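Long-range contact in ubiquitin-conjugating enzyme E2-21 kDa (Pichia angusta, PDB 5NL8), which probably catalyses the covalent attachment of ubiquitin to other proteins as an E2 conjugating enzyme required for peroxisome biogenesis: residues A[61-66]-A[103-108]. Sequence-based numbering, arbitrary orientation.
Sequences ALWKLE and KVCYKM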
loop_
_atom_site.group_PDB
_atom_site.type_symbol
_atom_site.label_atom_id
_atom_site.label_comp_id
_atom_site.label_asym_id
_atom_site.label_seq_id
_atom_site.Cartn_x
_atom_site.Cartn_y
_atom_site.Cartn_z
ATOM N N ALA A 61 10.075 3.491 4.944
ATOM C CA ALA A 61 10.069 3.627 3.493
ATOM C C ALA A 61 8.631 3.777 3.033
ATOM O O ALA A 61 7.718 3.264 3.679
ATOM C CB ALA A 61 10.734 2.431 2.830
ATOM N N LEU A 62 8.427 4.485 1.928
ATOM C CA LEU A 62 7.076 4.785 1.458
ATOM C C LEU A 62 6.697 3.996 0.204
ATOM O O LEU A 62 7.538 3.738 -0.659
ATOM C CB LEU A 62 6.937 6.282 1.181
ATOM C CG LEU A 62 7.303 7.243 2.316
ATOM C CD1 LEU A 62 7.246 8.684 1.834
ATOM C CD2 LEU A 62 6.387 7.045 3.508
ATOM N N TRP A 63 5.425 3.622 0.115
ATOM C CA TRP A 63 4.882 2.985 -1.082
ATOM C C TRP A 63 3.595 3.660 -1.545
ATOM O O TRP A 63 2.829 4.198 -0.741
ATOM C CB TRP A 63 4.616 1.500 -0.840
ATOM C CG TRP A 63 5.839 0.659 -0.922
ATOM C CD1 TRP A 63 6.341 0.051 -2.034
ATOM C CD2 TRP A 63 6.719 0.328 0.156
ATOM N NE1 TRP A 63 7.484 -0.648 -1.713
ATOM C CE2 TRP A 63 7.740 -0.493 -0.376
ATOM C CE3 TRP A 63 6.749 0.638 1.518
ATOM C CZ2 TRP A 63 8.776 -1.001 0.407
ATOM C CZ3 TRP A 63 7.781 0.132 2.297
ATOM C CH2 TRP A 63 8.779 -0.679 1.737
ATOM N N LYS A 64 3.368 3.616 -2.854
ATOM C CA LYS A 64 2.172 4.188 -3.455
ATOM C C LYS A 64 1.160 3.089 -3.751
ATOM O O LYS A 64 1.528 1.960 -4.088
ATOM C CB LYS A 64 2.523 4.950 -4.735
ATOM C CG LYS A 64 1.778 6.262 -4.927
ATOM C CD LYS A 64 2.725 7.347 -5.433
ATOM C CE LYS A 64 2.028 8.693 -5.600
ATOM N NZ LYS A 64 0.973 8.655 -6.653
ATOM N N LEU A 65 -0.115 3.430 -3.628
ATOM C CA LEU A 65 -1.192 2.478 -3.836
ATOM C C LEU A 65 -2.234 3.057 -4.776
ATOM O O LEU A 65 -2.464 4.270 -4.794
ATOM C CB LEU A 65 -1.862 2.110 -2.511
ATOM C CG LEU A 65 -1.056 1.465 -1.388
ATOM C CD1 LEU A 65 -1.919 1.389 -0.146
ATOM C CD2 LEU A 65 -0.586 0.081 -1.788
ATOM N N GLU A 66 -2.866 2.174 -5.541
ATOM C CA GLU A 66 -4.018 2.536 -6.349
ATOM C C GLU A 66 -5.228 1.716 -5.904
ATOM O O GLU A 66 -5.133 0.499 -5.688
ATOM C CB GLU A 66 -3.731 2.326 -7.834
ATOM C CG GLU A 66 -4.917 2.615 -8.733
ATOM C CD GLU A 66 -4.574 2.498 -10.203
ATOM O OE1 GLU A 66 -3.434 2.845 -10.579
ATOM O OE2 GLU A 66 -5.442 2.052 -10.982
ATOM N N LYS A 103 10.782 10.528 -1.552
ATOM C CA LYS A 103 11.102 9.339 -2.331
ATOM C C LYS A 103 10.221 8.150 -1.959
ATOM O O LYS A 103 9.930 7.900 -0.791
ATOM C CB LYS A 103 12.589 8.973 -2.204
ATOM C CG LYS A 103 13.043 8.509 -0.830
ATOM C CD LYS A 103 14.453 7.904 -0.886
ATOM C CE LYS A 103 15.269 8.432 -2.067
ATOM N NZ LYS A 103 16.545 7.681 -2.255
ATOM N N VAL A 104 9.792 7.442 -2.994
ATOM C CA VAL A 104 8.943 6.276 -2.878
ATOM C C VAL A 104 9.632 5.088 -3.548
ATOM O O VAL A 104 10.302 5.244 -4.573
ATOM C CB VAL A 104 7.565 6.527 -3.524
ATOM C CG1 VAL A 104 6.657 5.327 -3.355
ATOM C CG2 VAL A 104 6.923 7.765 -2.923
ATOM N N CYS A 105 9.489 3.908 -2.951
ATOM C CA CYS A 105 9.987 2.677 -3.554
ATOM C C CYS A 105 8.965 2.108 -4.534
ATOM O O CYS A 105 7.786 1.990 -4.209
ATOM C CB CYS A 105 10.313 1.645 -2.478
ATOM S SG CYS A 105 10.916 0.077 -3.142
ATOM N N TYR A 106 9.415 1.746 -5.731
ATOM C CA TYR A 106 8.489 1.315 -6.774
ATOM C C TYR A 106 8.596 -0.169 -7.123
ATOM O O TYR A 106 8.281 -0.572 -8.242
ATOM C CB TYR A 106 8.692 2.155 -8.035
ATOM C CG TYR A 106 8.211 3.575 -7.879
ATOM C CD1 TYR A 106 6.854 3.865 -7.855
ATOM C CD2 TYR A 106 9.109 4.625 -7.747
ATOM C CE1 TYR A 106 6.404 5.157 -7.709
ATOM C CE2 TYR A 106 8.666 5.925 -7.599
ATOM C CZ TYR A 106 7.312 6.184 -7.583
ATOM O OH TYR A 106 6.855 7.472 -7.439
ATOM N N LYS A 107 9.046 -0.970 -6.163
ATOM C CA LYS A 107 8.971 -2.424 -6.253
ATOM C C LYS A 107 8.476 -2.951 -4.907
ATOM O O LYS A 107 8.927 -2.487 -3.863
ATOM C CB LYS A 107 10.331 -3.035 -6.605
ATOM C CG LYS A 107 10.861 -2.698 -7.996
ATOM C CD LYS A 107 10.153 -3.495 -9.088
ATOM C CE LYS A 107 10.851 -3.315 -10.432
ATOM N NZ LYS A 107 10.135 -4.007 -11.545
ATOM N N MET A 108 7.541 -3.899 -4.922
ATOM C CA MET A 108 7.022 -4.456 -3.673
ATOM C C MET A 108 7.179 -5.975 -3.619
ATOM O O MET A 108 6.347 -6.714 -4.147
ATOM C CB MET A 108 5.550 -4.067 -3.477
ATOM C CG MET A 108 4.834 -4.801 -2.333
ATOM S SD MET A 108 5.740 -4.847 -0.769
ATOM C CE MET A 108 5.571 -3.146 -0.252
HETATM O O HOH W 1 10.482 5.736 0.682
HETATM O O HOH W 2 5.032 1.997 -4.789
#
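The indole of Trp63 is clamped between Met108 and Cys105. Methyl CE of Met108 lies over one face, 3.4 Å from the centroid of the five-membered ring in a CH-pi contact, and SD sits farther above the same face as a Met-aromatic contact. Bends at chi2 (48°) and chi3 of the methionine turn this methyl back onto the ring. CB of Cys105 approaches the opposite face towards its rim, 3.7 Å from Trp63 NE1, while SG lies obliquely to the ring. Rotation of the indole is further fixed at its edge: NE1 donates a nearly straight hydrogen bond of 3.2 Å to Lys107 O, which lies in the ring plane, although the donor stands above the plane of that carbonyl.

Backbone pairing between 61-66 and 103-108 is sparse. Cys105 N donates a hydrogen bond to Leu62 O at 3.0 Å, and CG1 of Val104 rests against the same oxygen. On either side of this link water replaces direct pairing, one molecule joining Leu62 N to Lys103 O and another Lys64 N to Cys105 O. The looser end is at Lys103, whose exposed side chain leads away; there Leu62 CD1 merely reaches Lys103 O.

In this UBC fold, the contact joins strand 62-68, inside the four-stranded antiparallel sheet, to short strand 104-105, itself paired with 183-184, and the loop that follows it. Ile179 of helix 168-181 packs on Trp63, and Met108 also touches Phe82 of neighbouring strand 79-82.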